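Local coordinates for hypothetical protein TT1662 (PDB 1UFO) that is probably a hydrolase of the alpha/beta hydrolase fold, perhaps with a Ser-His-Asp type of active site, its substrate unknown, at residues A[27-31]-A[88-92]; A[81-85]-A[114-118]. All coordinates share one frame; numbering follows the deposited sequence.

Contact 1: A[27-31]-A[88-92]; sequences LLALH and FKEEA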
ATOM      1  N   LEU A  27       4.557  17.871  -6.575  1.00  8.57           N
ATOM      2  CA  LEU A  27       3.361  17.009  -6.630  1.00  8.50           C
ATOM      3  C   LEU A  27       2.229  17.942  -7.032  1.00  8.67           C
ATOM      4  O   LEU A  27       1.857  18.846  -6.287  1.00  9.54           O
ATOM      5  CB  LEU A  27       3.040  16.366  -5.270  1.00 10.71           C
ATOM      6  CG  LEU A  27       1.804  15.481  -5.235  1.00 10.63           C
ATOM      7  CD1 LEU A  27       1.956  14.336  -6.291  1.00 12.42           C
ATOM      8  CD2 LEU A  27       1.536  14.903  -3.877  1.00 12.12           C
ATOM      9  N   LEU A  28       1.676  17.731  -8.229  1.00  7.01           N
ATOM     10  CA  LEU A  28       0.484  18.479  -8.666  1.00  8.12           C
ATOM     11  C   LEU A  28      -0.699  17.644  -8.238  1.00  8.85           C
ATOM     12  O   LEU A  28      -0.814  16.481  -8.662  1.00  9.91           O
ATOM     13  CB  LEU A  28       0.475  18.698 -10.236  1.00  9.03           C
ATOM     14  CG  LEU A  28      -0.833  19.326 -10.769  1.00  9.25           C
ATOM     15  CD1 LEU A  28      -1.123  20.695 -10.138  1.00 10.23           C
ATOM     16  CD2 LEU A  28      -0.690  19.496 -12.357  1.00 12.35           C
ATOM     17  N   ALA A  29      -1.573  18.234  -7.442  1.00  8.46           N
ATOM     18  CA  ALA A  29      -2.768  17.509  -6.883  1.00  8.19           C
ATOM     19  C   ALA A  29      -4.029  18.053  -7.487  1.00  9.04           C
ATOM     20  O   ALA A  29      -4.211  19.262  -7.545  1.00  8.62           O
ATOM     21  CB  ALA A  29      -2.794  17.643  -5.343  1.00 10.06           C
ATOM     22  N   LEU A  30      -4.915  17.144  -7.899  1.00  8.09           N
ATOM     23  CA  LEU A  30      -6.160  17.416  -8.615  1.00  8.46           C
ATOM     24  C   LEU A  30      -7.303  16.917  -7.776  1.00  9.73           C
ATOM     25  O   LEU A  30      -7.436  15.726  -7.495  1.00  8.54           O
ATOM     26  CB  LEU A  30      -6.206  16.696  -9.973  1.00  8.06           C
ATOM     27  CG  LEU A  30      -4.935  16.997 -10.796  1.00  9.96           C
ATOM     28  CD1 LEU A  30      -5.039  16.190 -12.142  1.00 11.47           C
ATOM     29  CD2 LEU A  30      -4.766  18.526 -11.150  1.00 10.34           C
ATOM     30  N   HIS A  31      -8.114  17.883  -7.304  1.00  9.44           N
ATOM     31  CA  HIS A  31      -9.189  17.601  -6.391  1.00  8.93           C
ATOM     32  C   HIS A  31     -10.359  16.894  -7.094  1.00  9.25           C
ATOM     33  O   HIS A  31     -10.361  16.760  -8.326  1.00  9.84           O
ATOM     34  CB  HIS A  31      -9.619  18.950  -5.722  1.00  9.22           C
ATOM     35  CG  HIS A  31     -10.327  19.903  -6.642  1.00  9.25           C
ATOM     36  ND1 HIS A  31     -11.612  19.684  -7.100  1.00  9.07           N
ATOM     37  CD2 HIS A  31      -9.908  21.081  -7.198  1.00  9.46           C
ATOM     38  CE1 HIS A  31     -11.982  20.716  -7.862  1.00 10.47           C
ATOM     39  NE2 HIS A  31     -10.962  21.588  -7.920  1.00  9.08           N
ATOM     40  N   PHE A  88     -10.240  20.405 -16.869  1.00 11.46           N
ATOM     41  CA  PHE A  88      -9.256  20.253 -15.759  1.00 10.25           C
ATOM     42  C   PHE A  88      -7.985  19.541 -16.285  1.00  9.29           C
ATOM     43  O   PHE A  88      -6.831  19.910 -15.920  1.00 10.42           O
ATOM     44  CB  PHE A  88      -9.920  19.420 -14.626  1.00  8.78           C
ATOM     45  CG  PHE A  88      -9.256  19.532 -13.249  1.00  8.26           C
ATOM     46  CD1 PHE A  88      -8.428  20.563 -12.916  1.00  9.82           C
ATOM     47  CD2 PHE A  88      -9.652  18.624 -12.271  1.00  7.59           C
ATOM     48  CE1 PHE A  88      -7.996  20.742 -11.559  1.00  9.34           C
ATOM     49  CE2 PHE A  88      -9.261  18.766 -10.929  1.00 10.13           C
ATOM     50  CZ  PHE A  88      -8.442  19.827 -10.556  1.00  9.20           C
ATOM     51  N   LYS A  89      -8.146  18.524 -17.154  1.00  9.66           N
ATOM     52  CA  LYS A  89      -7.026  17.838 -17.756  1.00 10.11           C
ATOM     53  C   LYS A  89      -6.146  18.785 -18.553  1.00 11.46           C
ATOM     54  O   LYS A  89      -4.915  18.778 -18.405  1.00 10.90           O
ATOM     55  CB  LYS A  89      -7.557  16.732 -18.730  1.00 11.41           C
ATOM     56  CG  LYS A  89      -6.437  16.014 -19.479  1.00 12.53           C
ATOM     57  CD  LYS A  89      -6.865  15.511 -20.862  1.00 16.37           C
ATOM     58  CE  LYS A  89      -7.111  16.694 -21.765  1.00 20.63           C
ATOM     59  NZ  LYS A  89      -7.282  16.265 -23.181  1.00 23.62           N
ATOM     60  N   GLU A  90      -6.767  19.580 -19.437  1.00  9.98           N
ATOM     61  CA  GLU A  90      -5.957  20.426 -20.339  1.00 11.92           C
ATOM     62  C   GLU A  90      -5.187  21.450 -19.526  1.00 11.93           C
ATOM     63  O   GLU A  90      -4.023  21.725 -19.842  1.00 11.75           O
ATOM     64  CB  GLU A  90      -6.897  21.047 -21.372  1.00 13.96           C
ATOM     65  CG  GLU A  90      -6.255  21.873 -22.430  1.00 16.49           C
ATOM     66  CD  GLU A  90      -5.918  23.283 -21.908  1.00 15.05           C
ATOM     67  OE1 GLU A  90      -5.000  23.847 -22.520  1.00 20.98           O
ATOM     68  OE2 GLU A  90      -6.568  23.823 -20.977  1.00 16.71           O
ATOM     69  N   GLU A  91      -5.828  21.989 -18.500  1.00 11.35           N
ATOM     70  CA  GLU A  91      -5.177  22.997 -17.615  1.00 10.61           C
ATOM     71  C   GLU A  91      -4.048  22.342 -16.827  1.00 10.98           C
ATOM     72  O   GLU A  91      -2.959  22.904 -16.665  1.00 12.32           O
ATOM     73  CB  GLU A  91      -6.184  23.588 -16.607  1.00 10.44           C
ATOM     74  CG  GLU A  91      -7.199  24.483 -17.345  1.00 12.32           C
ATOM     75  CD  GLU A  91      -8.428  24.756 -16.567  1.00 14.12           C
ATOM     76  OE1 GLU A  91      -8.626  24.149 -15.500  1.00 13.10           O
ATOM     77  OE2 GLU A  91      -9.223  25.616 -17.051  1.00 14.90           O
ATOM     78  N   ALA A  92      -4.312  21.134 -16.297  1.00  9.99           N
ATOM     79  CA  ALA A  92      -3.310  20.491 -15.478  1.00  8.94           C
ATOM     80  C   ALA A  92      -2.057  20.193 -16.257  1.00 10.23           C
ATOM     81  O   ALA A  92      -0.956  20.295 -15.733  1.00  9.98           O
ATOM     82  CB  ALA A  92      -3.906  19.150 -14.920  1.00  8.84           C
TER
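F88 reaches from helix 88-92 to the end of strand 27-30 and packs tightly there. With CG anti to the backbone N (chi1 -161°), its ring is carried to the chain around L30 and H31. Its CE2 lies 3.8 Å from L30 CB, while the carbonyl O of H31 sits in the plane of the ring at its edge, 3.5 Å from F88 CE2. The imidazole of H31 meets the phenyl obliquely, planes at 46°, with F88 CZ over one imidazole face near the rim; H31 NE2 is hydrogen-bonded to the backbone N of A59. Cutting F88 back to an alanine is likely to open a gap beside L30 CB and strip the apolar cover from that imidazole face. One turn on, the contact narrows to single methyls: L30 CD2 touches A92 CB at 3.9 Å, and L28 CD2 lies 3.5 Å from A92 O. The solvent side belongs to E90, exposed and salt-bridged to R94, while K89 points away from the strand. Strand and helix run nearly antiparallel, at 165°. Strand 25-30 lies between strands 52-56 and 107-112, with helix 77-103 against one face of the sheet beside helix 114-124 and helix 37-42 against A29 on the other.

Contact 2: A[81-85]-A[114-118]; sequences VYRVA and LGAFV
L114 drives its side chain into helix 81-85 as a knob, seated in the hole formed by V81, Y82, V84 and A85. With chi1 at -172° the side chain extends opposite its own backbone N, which brings both methyls to the neighbouring helix. L114 CD1 does most of the touching, 3.9 Å from V81 CG1 and 4.0 Å from A85 CB, and it also meets Y82 CE2 obliquely to the tyrosine ring. L114 CD2 lies by V81 O, with V84 CG1 a looser 4.3 Å away. A second aliphatic touch closes the other end, where V118 CG2 packs 4.0 Å from A85 CB; the same methyl also rests against the carbonyl oxygen A85 O. Here the small side chain of A85 lets the backbones come near, the CA atoms of A85 and V118 being 5.9 Å apart. Helix 114-118 starts within what looks like the nucleophile elbow of the alpha/beta hydrolase fold, a GxSxG pattern with S113 as probable nucleophile and G115 as its last glycine, and the two helix segments cross at -52°. The aromatic interaction is an offset edge-to-face pair: the edge of Y82 is directed at the face of F117, planes at 67°, with Y82 CE2 3.7 Å from F117 CE2. A85 CB comes to the edge of the F117 ring, and L158 of helix 153-160 touches both aromatic residues. As for polar groups, Y82 OH is hydrogen-bonded to the backbone N of M142.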
ATOM      1  N   VAL A  81     -20.114  16.893 -15.706  1.00 11.42           N
ATOM      2  CA  VAL A  81     -19.008  16.416 -14.852  1.00 12.50           C
ATOM      3  C   VAL A  81     -17.815  16.099 -15.754  1.00 12.06           C
ATOM      4  O   VAL A  81     -16.673  16.526 -15.458  1.00 11.33           O
ATOM      5  CB  VAL A  81     -19.452  15.146 -14.080  1.00 11.63           C
ATOM      6  CG1 VAL A  81     -18.209  14.395 -13.513  1.00 12.96           C
ATOM      7  CG2 VAL A  81     -20.343  15.534 -12.928  1.00 12.45           C
ATOM      8  N   TYR A  82     -18.020  15.401 -16.874  1.00 11.29           N
ATOM      9  CA  TYR A  82     -16.834  15.081 -17.675  1.00 11.58           C
ATOM     10  C   TYR A  82     -16.312  16.217 -18.539  1.00 11.47           C
ATOM     11  O   TYR A  82     -15.131  16.207 -18.962  1.00 13.14           O
ATOM     12  CB  TYR A  82     -17.036  13.789 -18.462  1.00 10.66           C
ATOM     13  CG  TYR A  82     -17.033  12.619 -17.509  1.00 11.50           C
ATOM     14  CD1 TYR A  82     -18.199  11.934 -17.196  1.00 13.56           C
ATOM     15  CD2 TYR A  82     -15.871  12.273 -16.832  1.00 12.03           C
ATOM     16  CE1 TYR A  82     -18.210  10.934 -16.245  1.00 15.57           C
ATOM     17  CE2 TYR A  82     -15.865  11.275 -15.816  1.00 15.12           C
ATOM     18  CZ  TYR A  82     -17.050  10.614 -15.529  1.00 15.34           C
ATOM     19  OH  TYR A  82     -17.048   9.789 -14.423  1.00 15.96           O
ATOM     20  N   ARG A  83     -17.155  17.232 -18.779  1.00 11.67           N
ATOM     21  CA  ARG A  83     -16.625  18.434 -19.449  1.00 12.38           C
ATOM     22  C   ARG A  83     -15.713  19.170 -18.423  1.00 12.22           C
ATOM     23  O   ARG A  83     -14.620  19.670 -18.788  1.00 13.08           O
ATOM     24  CB  ARG A  83     -17.814  19.280 -19.925  1.00 13.77           C
ATOM     25  CG  ARG A  83     -17.400  20.677 -20.424  1.00 13.47           C
ATOM     26  CD  ARG A  83     -16.194  20.645 -21.413  1.00 13.30           C
ATOM     27  NE  ARG A  83     -16.402  19.764 -22.569  1.00 13.81           N
ATOM     28  CZ  ARG A  83     -15.461  19.426 -23.448  1.00 11.93           C
ATOM     29  NH1 ARG A  83     -15.734  18.625 -24.479  1.00 13.41           N
ATOM     30  NH2 ARG A  83     -14.196  19.885 -23.339  1.00 14.89           N
ATOM     31  N   VAL A  84     -16.126  19.244 -17.157  1.00 11.43           N
ATOM     32  CA  VAL A  84     -15.190  19.791 -16.093  1.00 10.21           C
ATOM     33  C   VAL A  84     -13.877  18.934 -16.130  1.00 10.99           C
ATOM     34  O   VAL A  84     -12.779  19.521 -16.139  1.00  9.95           O
ATOM     35  CB  VAL A  84     -15.765  19.629 -14.697  1.00 10.14           C
ATOM     36  CG1 VAL A  84     -14.648  19.931 -13.589  1.00  9.99           C
ATOM     37  CG2 VAL A  84     -16.940  20.654 -14.461  1.00 12.91           C
ATOM     38  N   ALA A  85     -13.965  17.605 -16.203  1.00 11.55           N
ATOM     39  CA  ALA A  85     -12.744  16.760 -16.242  1.00  9.96           C
ATOM     40  C   ALA A  85     -11.853  17.031 -17.436  1.00 10.57           C
ATOM     41  O   ALA A  85     -10.627  17.130 -17.293  1.00 10.20           O
ATOM     42  CB  ALA A  85     -13.140  15.286 -16.259  1.00 10.86           C
ATOM     43  N   LEU A 114     -12.692  12.500  -9.111  1.00  9.48           N
ATOM     44  CA  LEU A 114     -12.658  12.961 -10.490  1.00  9.54           C
ATOM     45  C   LEU A 114     -11.224  13.335 -10.836  1.00  9.33           C
ATOM     46  O   LEU A 114     -10.805  13.154 -11.972  1.00 10.24           O
ATOM     47  CB  LEU A 114     -13.613  14.145 -10.661  1.00 10.09           C
ATOM     48  CG  LEU A 114     -13.764  14.554 -12.121  1.00  9.25           C
ATOM     49  CD1 LEU A 114     -14.497  13.500 -12.951  1.00 13.64           C
ATOM     50  CD2 LEU A 114     -14.483  15.918 -12.162  1.00 12.92           C
ATOM     51  N   GLY A 115     -10.466  13.838  -9.883  1.00  8.19           N
ATOM     52  CA  GLY A 115      -9.058  14.177 -10.157  1.00  9.35           C
ATOM     53  C   GLY A 115      -8.202  12.934 -10.505  1.00  9.00           C
ATOM     54  O   GLY A 115      -7.259  13.053 -11.278  1.00  9.50           O
ATOM     55  N   ALA A 116      -8.592  11.757  -9.972  1.00  8.73           N
ATOM     56  CA  ALA A 116      -7.874  10.520 -10.295  1.00  8.65           C
ATOM     57  C   ALA A 116      -8.194  10.163 -11.751  1.00  8.20           C
ATOM     58  O   ALA A 116      -7.313   9.686 -12.515  1.00  8.66           O
ATOM     59  CB  ALA A 116      -8.330   9.401  -9.357  1.00  8.10           C
ATOM     60  N   PHE A 117      -9.455  10.406 -12.169  1.00  7.61           N
ATOM     61  CA  PHE A 117      -9.810  10.115 -13.555  1.00  7.92           C
ATOM     62  C   PHE A 117      -9.054  11.063 -14.485  1.00  9.75           C
ATOM     63  O   PHE A 117      -8.620  10.653 -15.558  1.00  9.24           O
ATOM     64  CB  PHE A 117     -11.348  10.300 -13.741  1.00  8.54           C
ATOM     65  CG  PHE A 117     -11.787   9.994 -15.139  1.00  8.95           C
ATOM     66  CD1 PHE A 117     -11.864   8.666 -15.579  1.00  9.81           C
ATOM     67  CD2 PHE A 117     -12.130  11.039 -16.022  1.00 10.28           C
ATOM     68  CE1 PHE A 117     -12.266   8.366 -16.873  1.00 10.85           C
ATOM     69  CE2 PHE A 117     -12.565  10.750 -17.314  1.00 10.19           C
ATOM     70  CZ  PHE A 117     -12.623   9.402 -17.745  1.00 11.49           C
ATOM     71  N   VAL A 118      -8.918  12.337 -14.067  1.00  8.38           N
ATOM     72  CA  VAL A 118      -8.154  13.297 -14.872  1.00  8.54           C
ATOM     73  C   VAL A 118      -6.709  12.820 -14.996  1.00  9.10           C
ATOM     74  O   VAL A 118      -6.112  12.974 -16.047  1.00  8.40           O
ATOM     75  CB  VAL A 118      -8.230  14.693 -14.231  1.00  8.97           C
ATOM     76  CG1 VAL A 118      -7.270  15.722 -15.019  1.00  8.63           C
ATOM     77  CG2 VAL A 118      -9.661  15.177 -14.356  1.00  8.93           C
TER

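Both contacts are buried and share helix 77-103: contact 1 sets a later turn on the central sheet, contact 2 an earlier turn on helix 114-124. The first is therefore strand against helix, nearly antiparallel, and the second helix against helix at a moderate crossing. Apolar packing dominates both, but contact 1 brings a histidine ring and a main-chain carbonyl to its phenylalanine, whereas contact 2 relies on a leucine knob and an offset edge-to-face ring pair. They join directly through V118, whose CG1 lies 3.7 Å from L30 CD1, and through G115, whose CA is 3.8 Å from L30 CB, beside the presumed nucleophile elbow.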